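Local coordinates for protein nucleotidyltransferase (Thermus thermophilus HB8, PDB 1WWP) that is of unknown function but belongs to the nucleotidyltransferase substrate-binding-like family, which suggests a helical partner module for nucleotidyl transfer, at residues A74-G79 with A107-Q112; K39-Y44 with V66-D71. All blocks are in the same frame, centred on the assembly; numbering follows the deposited sequence.

Contact 1: A74-G79 with A107-Q112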
ATOM      1  N   ALA A  74       6.347 -19.257 -10.663  1.00 45.25           N
ATOM      2  CA  ALA A  74       7.394 -18.516  -9.952  1.00 40.08           C
ATOM      3  C   ALA A  74       7.602 -17.148 -10.574  1.00 37.31           C
ATOM      4  O   ALA A  74       7.551 -16.145  -9.877  1.00 39.28           O
ATOM      5  CB  ALA A  74       8.715 -19.301  -9.956  1.00 38.88           C
ATOM      6  N   ARG A  75       7.828 -17.096 -11.890  1.00 43.22           N
ATOM      7  CA  ARG A  75       8.037 -15.821 -12.562  1.00 40.40           C
ATOM      8  C   ARG A  75       6.838 -14.881 -12.415  1.00 40.35           C
ATOM      9  O   ARG A  75       7.001 -13.683 -12.213  1.00 39.07           O
ATOM     10  CB  ARG A  75       8.354 -16.047 -14.045  1.00 57.46           C
ATOM     11  CG  ARG A  75       9.750 -16.604 -14.278  1.00 66.19           C
ATOM     12  CD  ARG A  75      10.800 -15.619 -13.763  1.00 78.42           C
ATOM     13  NE  ARG A  75      12.045 -16.267 -13.357  1.00 82.08           N
ATOM     14  CZ  ARG A  75      13.048 -15.633 -12.760  1.00 86.69           C
ATOM     15  NH1 ARG A  75      12.951 -14.335 -12.504  1.00 89.55           N
ATOM     16  NH2 ARG A  75      14.142 -16.293 -12.404  1.00 88.98           N
ATOM     17  N   LEU A  76       5.628 -15.414 -12.508  1.00 40.92           N
ATOM     18  CA  LEU A  76       4.452 -14.571 -12.354  1.00 39.49           C
ATOM     19  C   LEU A  76       4.464 -14.027 -10.908  1.00 38.89           C
ATOM     20  O   LEU A  76       4.054 -12.896 -10.661  1.00 41.06           O
ATOM     21  CB  LEU A  76       3.184 -15.391 -12.614  1.00 39.50           C
ATOM     22  CG  LEU A  76       1.918 -14.771 -13.236  1.00 38.74           C
ATOM     23  CD1 LEU A  76       0.739 -15.137 -12.362  1.00 39.91           C
ATOM     24  CD2 LEU A  76       2.028 -13.260 -13.382  1.00 39.75           C
ATOM     25  N   ALA A  77       4.946 -14.844  -9.970  1.00 36.01           N
ATOM     26  CA  ALA A  77       5.047 -14.470  -8.551  1.00 39.07           C
ATOM     27  C   ALA A  77       6.049 -13.331  -8.354  1.00 35.96           C
ATOM     28  O   ALA A  77       5.778 -12.368  -7.641  1.00 38.19           O
ATOM     29  CB  ALA A  77       5.475 -15.678  -7.715  1.00 29.71           C
ATOM     30  N   LEU A  78       7.209 -13.453  -8.990  1.00 40.26           N
ATOM     31  CA  LEU A  78       8.251 -12.438  -8.896  1.00 43.00           C
ATOM     32  C   LEU A  78       7.759 -11.128  -9.503  1.00 45.92           C
ATOM     33  O   LEU A  78       8.178 -10.039  -9.096  1.00 46.42           O
ATOM     34  CB  LEU A  78       9.517 -12.912  -9.623  1.00 45.70           C
ATOM     35  CG  LEU A  78      10.248 -14.098  -8.991  1.00 41.70           C
ATOM     36  CD1 LEU A  78      11.249 -14.680  -9.979  1.00 44.12           C
ATOM     37  CD2 LEU A  78      10.936 -13.651  -7.707  1.00 41.52           C
ATOM     38  N   GLY A  79       6.866 -11.232 -10.480  1.00 41.38           N
ATOM     39  CA  GLY A  79       6.340 -10.028 -11.090  1.00 37.48           C
ATOM     40  C   GLY A  79       5.393  -9.400 -10.097  1.00 39.41           C
ATOM     41  O   GLY A  79       5.242  -8.180 -10.034  1.00 44.64           O
ATOM     42  N   ALA A 107      -4.561 -13.229  -8.582  1.00 42.18           N
ATOM     43  CA  ALA A 107      -5.619 -13.818  -7.775  1.00 37.14           C
ATOM     44  C   ALA A 107      -5.678 -15.333  -7.985  1.00 42.78           C
ATOM     45  O   ALA A 107      -5.737 -16.097  -7.023  1.00 44.90           O
ATOM     46  CB  ALA A 107      -6.960 -13.179  -8.131  1.00 45.07           C
ATOM     47  N   ARG A 108      -5.654 -15.772  -9.238  1.00 47.19           N
ATOM     48  CA  ARG A 108      -5.711 -17.203  -9.530  1.00 48.94           C
ATOM     49  C   ARG A 108      -4.475 -17.925  -8.998  1.00 49.74           C
ATOM     50  O   ARG A 108      -4.588 -18.955  -8.336  1.00 51.65           O
ATOM     51  CB  ARG A 108      -5.825 -17.440 -11.040  1.00 57.75           C
ATOM     52  CG  ARG A 108      -7.045 -16.798 -11.699  1.00 62.88           C
ATOM     53  CD  ARG A 108      -6.987 -16.924 -13.218  1.00 69.90           C
ATOM     54  NE  ARG A 108      -7.969 -16.062 -13.873  1.00 75.15           N
ATOM     55  CZ  ARG A 108      -9.286 -16.231 -13.802  1.00 78.42           C
ATOM     56  NH1 ARG A 108      -9.794 -17.239 -13.105  1.00 82.65           N
ATOM     57  NH2 ARG A 108     -10.099 -15.385 -14.422  1.00 80.15           N
ATOM     58  N   LEU A 109      -3.295 -17.383  -9.290  1.00 46.83           N
ATOM     59  CA  LEU A 109      -2.043 -17.991  -8.832  1.00 48.46           C
ATOM     60  C   LEU A 109      -2.062 -18.218  -7.318  1.00 44.81           C
ATOM     61  O   LEU A 109      -1.776 -19.317  -6.839  1.00 45.75           O
ATOM     62  CB  LEU A 109      -0.859 -17.088  -9.195  1.00 46.90           C
ATOM     63  CG  LEU A 109       0.578 -17.636  -9.277  1.00 50.34           C
ATOM     64  CD1 LEU A 109       1.462 -16.795  -8.390  1.00 40.22           C
ATOM     65  CD2 LEU A 109       0.646 -19.105  -8.884  1.00 51.21           C
HETATM   66  N   MSE A 110      -2.416 -17.179  -6.569  1.00 42.37           N
HETATM   67  CA  MSE A 110      -2.448 -17.279  -5.119  1.00 41.95           C
HETATM   68  C   MSE A 110      -3.466 -18.275  -4.619  1.00 45.26           C
HETATM   69  O   MSE A 110      -3.210 -18.997  -3.652  1.00 48.12           O
HETATM   70  CB  MSE A 110      -2.701 -15.904  -4.492  1.00 43.27           C
HETATM   71  CG  MSE A 110      -1.543 -14.934  -4.719  1.00 44.00           C
HETATM   72 SE   MSE A 110      -1.554 -13.280  -3.703  1.00 48.30          SE
HETATM   73  CE  MSE A 110      -2.613 -12.140  -4.864  1.00 40.75           C
ATOM     74  N   GLU A 111      -4.622 -18.315  -5.275  1.00 48.00           N
ATOM     75  CA  GLU A 111      -5.685 -19.234  -4.895  1.00 45.78           C
ATOM     76  C   GLU A 111      -5.210 -20.673  -5.083  1.00 41.06           C
ATOM     77  O   GLU A 111      -5.439 -21.533  -4.237  1.00 43.62           O
ATOM     78  CB  GLU A 111      -6.928 -18.971  -5.757  1.00 55.92           C
ATOM     79  CG  GLU A 111      -8.159 -19.789  -5.371  1.00 67.10           C
ATOM     80  CD  GLU A 111      -9.410 -19.398  -6.162  1.00 76.49           C
ATOM     81  OE1 GLU A 111     -10.507 -19.877  -5.800  1.00 81.50           O
ATOM     82  OE2 GLU A 111      -9.303 -18.621  -7.139  1.00 77.96           O
ATOM     83  N   GLN A 112      -4.537 -20.922  -6.196  1.00 41.18           N
ATOM     84  CA  GLN A 112      -4.035 -22.251  -6.512  1.00 46.92           C
ATOM     85  C   GLN A 112      -2.876 -22.665  -5.621  1.00 41.61           C
ATOM     86  O   GLN A 112      -2.786 -23.821  -5.207  1.00 40.81           O
ATOM     87  CB  GLN A 112      -3.588 -22.310  -7.976  1.00 53.80           C
ATOM     88  CG  GLN A 112      -4.722 -22.370  -8.976  1.00 66.85           C
ATOM     89  CD  GLN A 112      -4.222 -22.378 -10.402  1.00 73.63           C
ATOM     90  OE1 GLN A 112      -3.298 -23.117 -10.741  1.00 81.23           O
ATOM     91  NE2 GLN A 112      -4.833 -21.559 -11.250  1.00 77.85           N
TER
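L109 pushes its side chain from helix 93-116 against L76 and A77, neighbours on helix 71-86, and the whole contact is apolar. Its CA lies 7.9 Å from the CA of A77, the closest backbone approach, and L109 supplies more than half of the 116 Å² buried between the two segments. CG of L109 is anti to the backbone N (chi1 -159°), which carries the isobutyl group toward helix 71-86, with CD1 as the methyl that reaches the alanine, stopping 4.2 Å from A77 CB. The stem of the side chain is met by the other leucine: L76 CD1 rests 4.0 Å from L109 CG and equally far from L109 CB. The two leucines thus run past each other in opposite directions, the L76 methyl lying beside the shaft of L109. Both have unusual torsions: chi2 is -129° in L76 and -126° in L109, which brings each CD2 nearly into eclipse with its own CA, a setting that is either strained or imperfectly placed. L76 CD2 points along its own helix toward the C-terminal end, and CD1 makes the contact. At 4.0 Å and more the contacts are ordinary van der Waals distances, with no sign of close crowding between the two segments. A77, with a single methyl, lets L109 CD1 approach its helix and also touches I60 of helix 56-66. Next to L109 in the chain, the selenomethionine M110 faces F30, T33 and F37 of helix 20-49, and E111 forms a salt bridge with K10 of helix 2-13. The segments run antiparallel, joining consecutive helices of an all-helical bundle, as expected for a member of the KNTase_C clan.

Contact 2: K39-Y44 with V66-D71; sequences KALQAY and VGLLRD
A helix-to-helix turn supplies one half of this contact: helix 56-66 ends in a Schellman motif at G67, whose positive phi (100°) suits glycine, and R70 is the N-cap of helix 71-86. Between them L68 reaches across to helix 20-49, where L41 and Y44, three residues apart, receive it. L68 CD2 does most of the touching, 3.6 Å from L41 CD2 and 3.4 Å from both Y44 CD2 and Y44 CE2. The tyrosine, with CG anti to its N (chi1 179°), leans its ring toward the turn, and the leucine meets the ring obliquely. Replacing L68 with an alanine would probably leave a gap beside the Y44 ring and the L41 methyl, with the ring freer to shift. L117, from the C-terminal end of the chain, touches L41, Y44 and L68, closing over the same cluster. The Y44 hydroxyl makes a weak hydrogen bond to the backbone oxygen of R119. The second methyl of L68 also touches the ring, L68 CD1 lying 3.7 Å from Y44 CE2.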
ATOM      1  N   LYS A  39       3.763 -14.590   3.378  1.00 33.39           N
ATOM      2  CA  LYS A  39       3.958 -14.989   4.765  1.00 35.75           C
ATOM      3  C   LYS A  39       3.523 -16.433   4.970  1.00 28.80           C
ATOM      4  O   LYS A  39       4.163 -17.187   5.705  1.00 29.05           O
ATOM      5  CB  LYS A  39       3.180 -14.060   5.703  1.00 38.75           C
ATOM      6  CG  LYS A  39       3.826 -12.690   5.856  1.00 41.84           C
ATOM      7  CD  LYS A  39       5.232 -12.874   6.358  1.00 51.44           C
ATOM      8  CE  LYS A  39       5.905 -11.558   6.639  1.00 61.39           C
ATOM      9  NZ  LYS A  39       7.301 -11.843   7.082  1.00 73.20           N
ATOM     10  N   ALA A  40       2.442 -16.836   4.317  1.00 26.67           N
ATOM     11  CA  ALA A  40       1.972 -18.216   4.464  1.00 25.57           C
ATOM     12  C   ALA A  40       2.979 -19.165   3.805  1.00 27.17           C
ATOM     13  O   ALA A  40       3.248 -20.263   4.301  1.00 29.46           O
ATOM     14  CB  ALA A  40       0.564 -18.384   3.822  1.00 31.40           C
ATOM     15  N   LEU A  41       3.512 -18.760   2.661  1.00 26.91           N
ATOM     16  CA  LEU A  41       4.518 -19.572   1.966  1.00 29.17           C
ATOM     17  C   LEU A  41       5.786 -19.665   2.846  1.00 24.05           C
ATOM     18  O   LEU A  41       6.366 -20.731   3.002  1.00 27.87           O
ATOM     19  CB  LEU A  41       4.888 -18.929   0.625  1.00 27.08           C
ATOM     20  CG  LEU A  41       4.171 -19.383  -0.646  1.00 39.12           C
ATOM     21  CD1 LEU A  41       4.772 -18.656  -1.858  1.00 40.75           C
ATOM     22  CD2 LEU A  41       4.345 -20.877  -0.817  1.00 35.67           C
ATOM     23  N   GLN A  42       6.199 -18.533   3.409  1.00 23.15           N
ATOM     24  CA  GLN A  42       7.384 -18.506   4.270  1.00 29.82           C
ATOM     25  C   GLN A  42       7.246 -19.493   5.443  1.00 30.22           C
ATOM     26  O   GLN A  42       8.142 -20.296   5.688  1.00 32.94           O
ATOM     27  CB  GLN A  42       7.617 -17.080   4.786  1.00 24.88           C
ATOM     28  CG  GLN A  42       8.774 -16.955   5.762  1.00 38.38           C
ATOM     29  CD  GLN A  42       8.855 -15.577   6.395  1.00 40.87           C
ATOM     30  OE1 GLN A  42       7.878 -15.069   6.951  1.00 42.03           O
ATOM     31  NE2 GLN A  42      10.026 -14.968   6.319  1.00 41.83           N
ATOM     32  N   ALA A  43       6.109 -19.445   6.142  1.00 38.44           N
ATOM     33  CA  ALA A  43       5.842 -20.337   7.278  1.00 34.99           C
ATOM     34  C   ALA A  43       5.780 -21.783   6.833  1.00 36.52           C
ATOM     35  O   ALA A  43       6.265 -22.683   7.521  1.00 34.28           O
ATOM     36  CB  ALA A  43       4.520 -19.957   7.947  1.00 34.48           C
ATOM     37  N   TYR A  44       5.177 -22.012   5.672  1.00 31.54           N
ATOM     38  CA  TYR A  44       5.063 -23.362   5.154  1.00 29.33           C
ATOM     39  C   TYR A  44       6.458 -23.928   4.834  1.00 32.23           C
ATOM     40  O   TYR A  44       6.774 -25.068   5.165  1.00 32.83           O
ATOM     41  CB  TYR A  44       4.228 -23.365   3.882  1.00 31.17           C
ATOM     42  CG  TYR A  44       4.087 -24.733   3.254  1.00 39.03           C
ATOM     43  CD1 TYR A  44       3.100 -25.616   3.676  1.00 45.16           C
ATOM     44  CD2 TYR A  44       4.951 -25.148   2.242  1.00 47.14           C
ATOM     45  CE1 TYR A  44       2.970 -26.871   3.108  1.00 44.30           C
ATOM     46  CE2 TYR A  44       4.831 -26.405   1.667  1.00 48.09           C
ATOM     47  CZ  TYR A  44       3.835 -27.262   2.106  1.00 50.18           C
ATOM     48  OH  TYR A  44       3.698 -28.511   1.537  1.00 56.21           O
ATOM     49  N   VAL A  66      11.484 -26.098  -4.348  1.00 42.36           N
ATOM     50  CA  VAL A  66      10.845 -27.206  -3.666  1.00 41.74           C
ATOM     51  C   VAL A  66       9.697 -27.778  -4.490  1.00 47.29           C
ATOM     52  O   VAL A  66       9.175 -28.855  -4.212  1.00 53.03           O
ATOM     53  CB  VAL A  66      10.408 -26.758  -2.247  1.00 40.77           C
ATOM     54  CG1 VAL A  66       8.904 -26.770  -2.082  1.00 38.76           C
ATOM     55  CG2 VAL A  66      11.063 -27.669  -1.237  1.00 42.40           C
ATOM     56  N   GLY A  67       9.322 -27.043  -5.526  1.00 47.97           N
ATOM     57  CA  GLY A  67       8.269 -27.504  -6.404  1.00 51.25           C
ATOM     58  C   GLY A  67       6.900 -26.901  -6.167  1.00 55.59           C
ATOM     59  O   GLY A  67       5.978 -27.150  -6.945  1.00 53.87           O
ATOM     60  N   LEU A  68       6.760 -26.110  -5.104  1.00 56.91           N
ATOM     61  CA  LEU A  68       5.485 -25.478  -4.777  1.00 55.55           C
ATOM     62  C   LEU A  68       5.043 -24.551  -5.894  1.00 53.16           C
ATOM     63  O   LEU A  68       3.863 -24.248  -6.033  1.00 55.87           O
ATOM     64  CB  LEU A  68       5.607 -24.684  -3.480  1.00 55.81           C
ATOM     65  CG  LEU A  68       4.955 -25.273  -2.233  1.00 59.29           C
ATOM     66  CD1 LEU A  68       5.448 -26.687  -1.982  1.00 62.42           C
ATOM     67  CD2 LEU A  68       5.279 -24.370  -1.056  1.00 62.92           C
ATOM     68  N   LEU A  69       6.004 -24.094  -6.681  1.00 50.82           N
ATOM     69  CA  LEU A  69       5.723 -23.213  -7.800  1.00 50.34           C
ATOM     70  C   LEU A  69       6.440 -23.720  -9.028  1.00 54.66           C
ATOM     71  O   LEU A  69       7.645 -23.956  -8.991  1.00 56.20           O
ATOM     72  CB  LEU A  69       6.232 -21.800  -7.529  1.00 39.95           C
ATOM     73  CG  LEU A  69       5.669 -20.904  -6.437  1.00 46.77           C
ATOM     74  CD1 LEU A  69       6.514 -19.654  -6.400  1.00 30.58           C
ATOM     75  CD2 LEU A  69       4.192 -20.556  -6.707  1.00 47.58           C
ATOM     76  N   ARG A  70       5.707 -23.898 -10.117  1.00 58.69           N
ATOM     77  CA  ARG A  70       6.341 -24.316 -11.351  1.00 60.21           C
ATOM     78  C   ARG A  70       7.101 -23.065 -11.769  1.00 64.56           C
ATOM     79  O   ARG A  70       6.788 -21.969 -11.296  1.00 64.62           O
ATOM     80  CB  ARG A  70       5.294 -24.674 -12.398  1.00 64.10           C
ATOM     81  CG  ARG A  70       4.429 -25.864 -12.019  1.00 68.16           C
ATOM     82  CD  ARG A  70       5.277 -27.083 -11.676  1.00 70.58           C
ATOM     83  NE  ARG A  70       4.451 -28.261 -11.438  1.00 69.46           N
ATOM     84  CZ  ARG A  70       4.733 -29.206 -10.549  1.00 67.53           C
ATOM     85  NH1 ARG A  70       5.831 -29.118  -9.802  1.00 62.35           N
ATOM     86  NH2 ARG A  70       3.913 -30.236 -10.408  1.00 62.66           N
ATOM     87  N   ASP A  71       8.093 -23.212 -12.640  1.00 65.72           N
ATOM     88  CA  ASP A  71       8.878 -22.058 -13.063  1.00 67.01           C
ATOM     89  C   ASP A  71       8.015 -20.904 -13.561  1.00 66.81           C
ATOM     90  O   ASP A  71       8.270 -19.751 -13.219  1.00 65.64           O
ATOM     91  CB  ASP A  71       9.894 -22.467 -14.133  1.00 71.94           C
ATOM     92  CG  ASP A  71      11.111 -23.182 -13.548  1.00 79.58           C
ATOM     93  OD1 ASP A  71      11.941 -23.685 -14.334  1.00 85.63           O
ATOM     94  OD2 ASP A  71      11.249 -23.238 -12.305  1.00 78.84           O
TER

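Overall arrangement
From the N terminus, the chain passes through helix 20-49, which carries 39-44, then turns into helix 56-66 and the following loop; contact 2 closes this excursion by bringing 66-71 back against helix 20-49. Helix 71-86 starts within three residues of contact 1, which then closes a second loop between 74-79 and 107-112 on helix 93-116. The two loops are in series, neither nested nor crossed. Their centres lie about 11 Å apart, and they meet where L69 CD1 packs 3.8 Å from A74 CA. Contact 2 thus ties the 56-66 to 71-86 turn to helix 20-49, and contact 1 ties helix 71-86 to the last helix of the bundle.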